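Local coordinates for oligopeptide-binding protein AppA (Bacillus subtilis, PDB 1XOC) that captures oligopeptides for an ABC-type permease that carries them into the cell, a system able to replace the OPP permease in sporulation and competence, at residues 103-106 and 107-111; 121-124 and 125-128; 166-169 and 170-173. One frame throughout, in Å; residues are numbered along the deposited sequence.

Interaction 1. Residues 103-106 and 107-111; sequences VVFT and YSVPL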
loop_
_atom_site.group_PDB
_atom_site.type_symbol
_atom_site.label_atom_id
_atom_site.label_comp_id
_atom_site.label_asym_id
_atom_site.label_seq_id
_atom_site.Cartn_x
_atom_site.Cartn_y
_atom_site.Cartn_z
ATOM N N VAL A 103 6.632 -4.357 -23.250
ATOM C CA VAL A 103 7.337 -4.635 -22.011
ATOM C C VAL A 103 8.615 -3.805 -21.920
ATOM O O VAL A 103 8.947 -3.237 -20.866
ATOM C CB VAL A 103 7.658 -6.179 -21.896
ATOM C CG1 VAL A 103 8.520 -6.517 -20.676
ATOM C CG2 VAL A 103 6.374 -7.012 -21.903
ATOM N N VAL A 104 9.359 -3.739 -23.013
ATOM C CA VAL A 104 10.567 -2.929 -23.068
ATOM C C VAL A 104 10.212 -1.443 -22.838
ATOM O O VAL A 104 10.886 -0.758 -22.079
ATOM C CB VAL A 104 11.361 -3.122 -24.398
ATOM C CG1 VAL A 104 12.532 -2.124 -24.453
ATOM C CG2 VAL A 104 11.826 -4.565 -24.523
ATOM N N PHE A 105 9.169 -0.972 -23.499
ATOM C CA PHE A 105 8.711 0.387 -23.297
ATOM C C PHE A 105 8.419 0.656 -21.832
ATOM O O PHE A 105 8.925 1.602 -21.271
ATOM C CB PHE A 105 7.471 0.652 -24.152
ATOM C CG PHE A 105 6.692 1.858 -23.732
ATOM C CD1 PHE A 105 7.250 3.099 -23.812
ATOM C CD2 PHE A 105 5.422 1.741 -23.249
ATOM C CE1 PHE A 105 6.547 4.184 -23.423
ATOM C CE2 PHE A 105 4.729 2.839 -22.857
ATOM C CZ PHE A 105 5.293 4.051 -22.942
ATOM N N THR A 106 7.597 -0.185 -21.223
ATOM C CA THR A 106 7.088 0.083 -19.888
ATOM C C THR A 106 8.220 0.102 -18.872
ATOM O O THR A 106 8.313 1.034 -18.091
ATOM C CB THR A 106 6.039 -0.947 -19.479
ATOM O OG1 THR A 106 4.951 -0.932 -20.419
ATOM C CG2 THR A 106 5.518 -0.676 -18.110
ATOM N N TYR A 107 9.092 -0.891 -18.893
ATOM C CA TYR A 107 10.139 -0.931 -17.880
ATOM C C TYR A 107 11.281 0.051 -18.138
ATOM O O TYR A 107 12.047 0.361 -17.204
ATOM C CB TYR A 107 10.735 -2.325 -17.804
ATOM C CG TYR A 107 9.941 -3.353 -17.033
ATOM C CD1 TYR A 107 8.860 -4.016 -17.609
ATOM C CD2 TYR A 107 10.251 -3.638 -15.711
ATOM C CE1 TYR A 107 8.129 -4.985 -16.879
ATOM C CE2 TYR A 107 9.541 -4.631 -14.997
ATOM C CZ TYR A 107 8.486 -5.275 -15.581
ATOM O OH TYR A 107 7.795 -6.191 -14.837
ATOM N N SER A 108 11.383 0.584 -19.363
ATOM C CA SER A 108 12.384 1.596 -19.693
ATOM C C SER A 108 12.013 2.992 -19.179
ATOM O O SER A 108 12.896 3.826 -18.969
ATOM C CB SER A 108 12.607 1.665 -21.208
ATOM O OG SER A 108 13.255 0.466 -21.626
ATOM N N VAL A 109 10.722 3.222 -18.965
ATOM C CA VAL A 109 10.246 4.578 -18.552
ATOM C C VAL A 109 10.928 5.023 -17.244
ATOM O O VAL A 109 11.487 6.104 -17.188
ATOM C CB VAL A 109 8.722 4.636 -18.439
ATOM C CG1 VAL A 109 8.270 5.912 -17.697
ATOM C CG2 VAL A 109 8.106 4.621 -19.857
ATOM N N PRO A 110 10.883 4.196 -16.179
ATOM C CA PRO A 110 11.550 4.639 -14.922
ATOM C C PRO A 110 13.087 4.694 -14.970
ATOM O O PRO A 110 13.713 5.147 -14.016
ATOM C CB PRO A 110 11.089 3.624 -13.885
ATOM C CG PRO A 110 10.607 2.462 -14.658
ATOM C CD PRO A 110 10.180 2.909 -16.010
ATOM N N LEU A 111 13.691 4.240 -16.065
ATOM C CA LEU A 111 15.145 4.364 -16.251
ATOM C C LEU A 111 15.547 5.675 -16.921
ATOM O O LEU A 111 16.741 6.006 -16.983
ATOM C CB LEU A 111 15.668 3.176 -17.068
ATOM C CG LEU A 111 15.931 1.838 -16.362
ATOM C CD1 LEU A 111 15.019 1.551 -15.221
ATOM C CD2 LEU A 111 15.986 0.720 -17.368
#

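Interaction 2. Residues 121-124 and 125-128; sequences STYE and MLKS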
loop_
_atom_site.group_PDB
_atom_site.type_symbol
_atom_site.label_atom_id
_atom_site.label_comp_id
_atom_site.label_asym_id
_atom_site.label_seq_id
_atom_site.Cartn_x
_atom_site.Cartn_y
_atom_site.Cartn_z
ATOM N N SER A 121 12.516 3.241 -6.745
ATOM C CA SER A 121 13.098 2.161 -5.919
ATOM C C SER A 121 12.902 0.781 -6.540
ATOM O O SER A 121 13.774 -0.084 -6.470
ATOM C CB SER A 121 12.445 2.146 -4.528
ATOM O OG SER A 121 13.362 1.610 -3.575
ATOM N N THR A 122 11.755 0.594 -7.159
ATOM C CA THR A 122 11.399 -0.665 -7.761
ATOM C C THR A 122 12.267 -1.043 -8.966
ATOM O O THR A 122 12.391 -2.240 -9.313
ATOM C CB THR A 122 9.918 -0.604 -8.145
ATOM O OG1 THR A 122 9.149 -0.276 -6.964
ATOM C CG2 THR A 122 9.438 -1.940 -8.727
ATOM N N TYR A 123 12.863 -0.041 -9.621
ATOM C CA TYR A 123 13.578 -0.219 -10.891
ATOM C C TYR A 123 15.045 0.146 -10.815
ATOM O O TYR A 123 15.778 -0.067 -11.784
ATOM C CB TYR A 123 12.889 0.552 -12.055
ATOM C CG TYR A 123 11.405 0.256 -12.120
ATOM C CD1 TYR A 123 10.492 1.083 -11.472
ATOM C CD2 TYR A 123 10.915 -0.939 -12.712
ATOM C CE1 TYR A 123 9.145 0.811 -11.468
ATOM C CE2 TYR A 123 9.543 -1.229 -12.691
ATOM C CZ TYR A 123 8.666 -0.333 -12.068
ATOM O OH TYR A 123 7.310 -0.635 -12.020
ATOM N N GLU A 124 15.500 0.685 -9.688
ATOM C CA GLU A 124 16.869 1.205 -9.670
ATOM C C GLU A 124 17.981 0.154 -9.796
ATOM O O GLU A 124 19.140 0.494 -10.057
ATOM C CB GLU A 124 17.119 2.108 -8.484
ATOM C CG GLU A 124 16.880 1.522 -7.168
ATOM C CD GLU A 124 17.294 2.493 -6.064
ATOM O OE1 GLU A 124 17.653 3.641 -6.415
ATOM O OE2 GLU A 124 17.291 2.127 -4.874
ATOM N N MET A 125 17.633 -1.103 -9.585
ATOM C CA MET A 125 18.587 -2.173 -9.812
ATOM C C MET A 125 18.777 -2.480 -11.303
ATOM O O MET A 125 19.721 -3.176 -11.634
ATOM C CB MET A 125 18.192 -3.449 -9.060
ATOM C CG MET A 125 17.066 -4.266 -9.684
ATOM S SD MET A 125 15.472 -3.413 -9.610
ATOM C CE MET A 125 15.070 -3.573 -7.902
ATOM N N LEU A 126 17.903 -1.981 -12.179
ATOM C CA LEU A 126 17.991 -2.287 -13.608
ATOM C C LEU A 126 19.021 -1.446 -14.317
ATOM O O LEU A 126 19.065 -0.221 -14.163
ATOM C CB LEU A 126 16.647 -2.072 -14.319
ATOM C CG LEU A 126 15.613 -3.134 -14.112
ATOM C CD1 LEU A 126 14.316 -2.734 -14.831
ATOM C CD2 LEU A 126 16.140 -4.498 -14.626
ATOM N N LYS A 127 19.840 -2.109 -15.117
ATOM C CA LYS A 127 20.757 -1.443 -16.016
ATOM C C LYS A 127 20.075 -1.187 -17.358
ATOM O O LYS A 127 20.180 -0.088 -17.923
ATOM C CB LYS A 127 21.966 -2.315 -16.241
ATOM C CG LYS A 127 23.032 -1.671 -17.088
ATOM C CD LYS A 127 24.086 -2.692 -17.415
ATOM C CE LYS A 127 24.920 -3.026 -16.204
ATOM N NZ LYS A 127 26.105 -3.864 -16.588
ATOM N N SER A 128 19.417 -2.222 -17.887
ATOM C CA SER A 128 18.762 -2.120 -19.188
ATOM C C SER A 128 17.704 -3.183 -19.376
ATOM O O SER A 128 17.681 -4.189 -18.673
ATOM C CB SER A 128 19.777 -2.264 -20.320
ATOM O OG SER A 128 20.420 -3.521 -20.261
HETATM O O HOH W 1 18.154 1.915 -12.922
#

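Interaction 3. Residues 166-169 and 170-173; sequences NVPI and ADLE. With ZN (zinc ion), chain H.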
loop_
_atom_site.group_PDB
_atom_site.type_symbol
_atom_site.label_atom_id
_atom_site.label_comp_id
_atom_site.label_asym_id
_atom_site.label_seq_id
_atom_site.Cartn_x
_atom_site.Cartn_y
_atom_site.Cartn_z
ATOM N N ASN A 166 5.388 7.548 -27.862
ATOM C CA ASN A 166 5.949 8.835 -28.270
ATOM C C ASN A 166 5.551 9.986 -27.366
ATOM O O ASN A 166 5.847 11.123 -27.702
ATOM C CB ASN A 166 5.593 9.143 -29.726
ATOM C CG ASN A 166 6.616 10.040 -30.408
ATOM O OD1 ASN A 166 7.825 9.903 -30.185
ATOM N ND2 ASN A 166 6.143 10.960 -31.240
ATOM N N VAL A 167 4.908 9.712 -26.234
ATOM C CA VAL A 167 4.648 10.770 -25.226
ATOM C C VAL A 167 5.937 11.082 -24.508
ATOM O O VAL A 167 6.579 10.152 -24.032
ATOM C CB VAL A 167 3.613 10.323 -24.190
ATOM C CG1 VAL A 167 3.396 11.410 -23.111
ATOM C CG2 VAL A 167 2.311 10.025 -24.917
ATOM N N PRO A 168 6.317 12.360 -24.391
ATOM C CA PRO A 168 7.538 12.704 -23.639
ATOM C C PRO A 168 7.439 12.160 -22.216
ATOM O O PRO A 168 6.414 12.305 -21.563
ATOM C CB PRO A 168 7.521 14.231 -23.661
ATOM C CG PRO A 168 6.814 14.518 -24.939
ATOM C CD PRO A 168 5.694 13.581 -24.940
ATOM N N ILE A 169 8.477 11.486 -21.751
ATOM C CA ILE A 169 8.377 10.846 -20.456
ATOM C C ILE A 169 8.092 11.843 -19.334
ATOM O O ILE A 169 7.323 11.528 -18.423
ATOM C CB ILE A 169 9.613 9.933 -20.194
ATOM C CG1 ILE A 169 9.470 8.674 -21.060
ATOM C CG2 ILE A 169 9.739 9.572 -18.714
ATOM C CD1 ILE A 169 10.720 7.924 -21.209
ATOM N N ALA A 170 8.633 13.069 -19.428
ATOM C CA ALA A 170 8.306 14.128 -18.464
ATOM C C ALA A 170 6.795 14.383 -18.313
ATOM O O ALA A 170 6.349 14.852 -17.264
ATOM C CB ALA A 170 9.019 15.422 -18.832
ATOM N N ASP A 171 6.026 14.098 -19.360
ATOM C CA ASP A 171 4.600 14.394 -19.381
ATOM C C ASP A 171 3.714 13.159 -19.271
ATOM O O ASP A 171 2.495 13.258 -19.451
ATOM C CB ASP A 171 4.205 15.121 -20.667
ATOM C CG ASP A 171 4.957 16.381 -20.871
ATOM O OD1 ASP A 171 5.297 17.107 -19.916
ATOM O OD2 ASP A 171 5.250 16.654 -22.034
ATOM N N LEU A 172 4.301 11.991 -19.011
ATOM C CA LEU A 172 3.502 10.773 -19.038
ATOM C C LEU A 172 2.452 10.711 -17.923
ATOM O O LEU A 172 1.340 10.268 -18.151
ATOM C CB LEU A 172 4.388 9.528 -18.995
ATOM C CG LEU A 172 3.785 8.237 -19.480
ATOM C CD1 LEU A 172 3.372 8.285 -20.922
ATOM C CD2 LEU A 172 4.843 7.154 -19.332
ATOM N N GLU A 173 2.787 11.179 -16.727
ATOM C CA GLU A 173 1.841 11.047 -15.605
ATOM C C GLU A 173 0.542 11.831 -15.846
ATOM O O GLU A 173 -0.549 11.367 -15.455
ATOM C CB GLU A 173 2.474 11.520 -14.299
ATOM C CG GLU A 173 1.590 11.255 -13.086
ATOM C CD GLU A 173 2.253 11.592 -11.759
ATOM O OE1 GLU A 173 1.523 11.431 -10.768
ATOM O OE2 GLU A 173 3.454 11.978 -11.696
HETATM ZN ZN ZN H . 6.564 18.908 -19.247
#

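Interaction 1. Residues 103-106 and 107-111
S108 and V104, one helical turn apart, meet through a doubly used carbonyl. V104 O accepts the S108 hydroxyl at 2.7 Å from OG and the S108 amide at 3.1 Å from N, and the two donors reach it from opposite faces of the carbonyl plane. The hydroxyl can fold back in this way because OG is turned away from its own carbonyl carbon (chi1 -69°). One step earlier, Y107 N bonds V103 O almost straight, at 173°. The Y107 ring then runs alongside V103, with CD1 4.0 Å from V103 CG1 and the ring edge turned to V103 O. This is the C-terminal part of helix 100-108, where the alpha-helical pattern slackens into a 3-10 turn at 109-111: V109 N makes only weak bonds to F105 O and T106 O. On the flank carrying F105, its ring atom CE1 touches V109 CG2 at 3.9 Å, the two side chains lying alongside each other. Further out, V103 and V104 pack on V137 of strand 136-141, F139 meets the Y107 ring edge-to-face, and helix 161-164 touches F105 through K161 and L164. T106 OG1 is held by D102 O and L159 N.

Interaction 2. Residues 121-124 and 125-128
L126 N donates to Y123 O at 2.9 Å, closing a type I beta turn over E124 and M125. The bond is fairly straight at hydrogen (162°), but the amide lies above the Y123 carbonyl plane, 45° out of it. A water bridges the same turn, 2.6 Å from L126 O and 3.3 Å from Y123 O, placed to donate to either, though it cannot serve every acceptor around it at once.

The turn delivers the chain from the loop after helix 100-108 into strand 126-133, an outermost strand of a five-stranded antiparallel sheet, where K127 and S128 both face K140 in a classic beta bulge.

M125 makes van der Waals contact with the backbone. With CG between its backbone N and carbonyl carbon (chi1 77°) and further bends at chi2 and chi3, the side chain curls back toward T122. Both SD and CE sit 3.3 Å from T122 O, an oxygen buried here without a polar partner. Apolar packing brings Y123 CD2 to 4.4 Å from L126 CD1, which lies at the ring edge, while T122 CG2 sits over one ring face, offset toward the rim. F148 of helix 147-155 lies against both M125 and L126.

Polar side-chain ends are anchored farther afield: Y123 OH to T156, S121 OG to D429, and E124 OE2 to Y428. T122 OG1 makes a weak hydrogen bond to an acidic side chain of the bound peptide.

Interaction 3. Residues 166-169 and 170-173
P168 and I169 each offer a carbonyl to the residue three places on, D171 N to P168 O at 2.9 Å and L172 N to I169 O at 3.1 Å, which winds the chain into a short 3-10 turn. In both bonds the donor stands well above the acceptor's carbonyl plane, by 50° for D171 and 64° for L172, so neither amide sits on a lone pair.

The side chains sort into an apolar pair, V167 with L172, and the metal ligand D171 beside P168. V167 and L172 cross at about a right angle, with V167 CG1 3.8 Å from L172 CD1; V167 is directed at the turn, and the CD1 branch of L172 meets its CG1 and CB. L172 CB also rests 3.6 Å from I169 O. Across the turn, the D171 side chain passes slantwise over that of P168, bringing OD2 to 3.7 Å from P168 CB. The other oxygen, D171 OD1, binds a zinc ion at 2.3 Å. With OD2 3.8 Å from the metal, the carboxylate coordinates through one oxygen. D171 CG is anti to the carbonyl carbon (chi1 -57°), which leaves OD2 beside P168 and OD1 on the zinc ion.

The turn lies at the surface in the loop between helix 161-164 and strand 188-194. I169 packs on S112 and A170 on K116 in the segment that leaves helix 100-108, L172 reaches Y39, and N178 ND2 hydrogen-bonds E173 O.

In the fold
From the N terminus the three contacts come in series, each local to its own stretch, so none encloses or crosses another. Interaction 1 lies at the C-terminal part of helix 100-108 and the 3-10 turn after it; interaction 2 turns the following loop into strand 126-133; interaction 3 coils the loop after helix 161-164, on the way to strand 188-194. Interactions 1 and 2 touch directly: P110 CG lies 3.5 Å from Y123 CG, and L111 CD1 packs on L126 CB, so the 3-10 turn and the strand start share one apolar seam. V109 CG1 in turn meets L172 CD2 at 4.0 Å, joining interaction 1 to interaction 3. Interactions 2 and 3 stay about 11 Å apart at their nearest atoms, leaving 107-111 in contact with both.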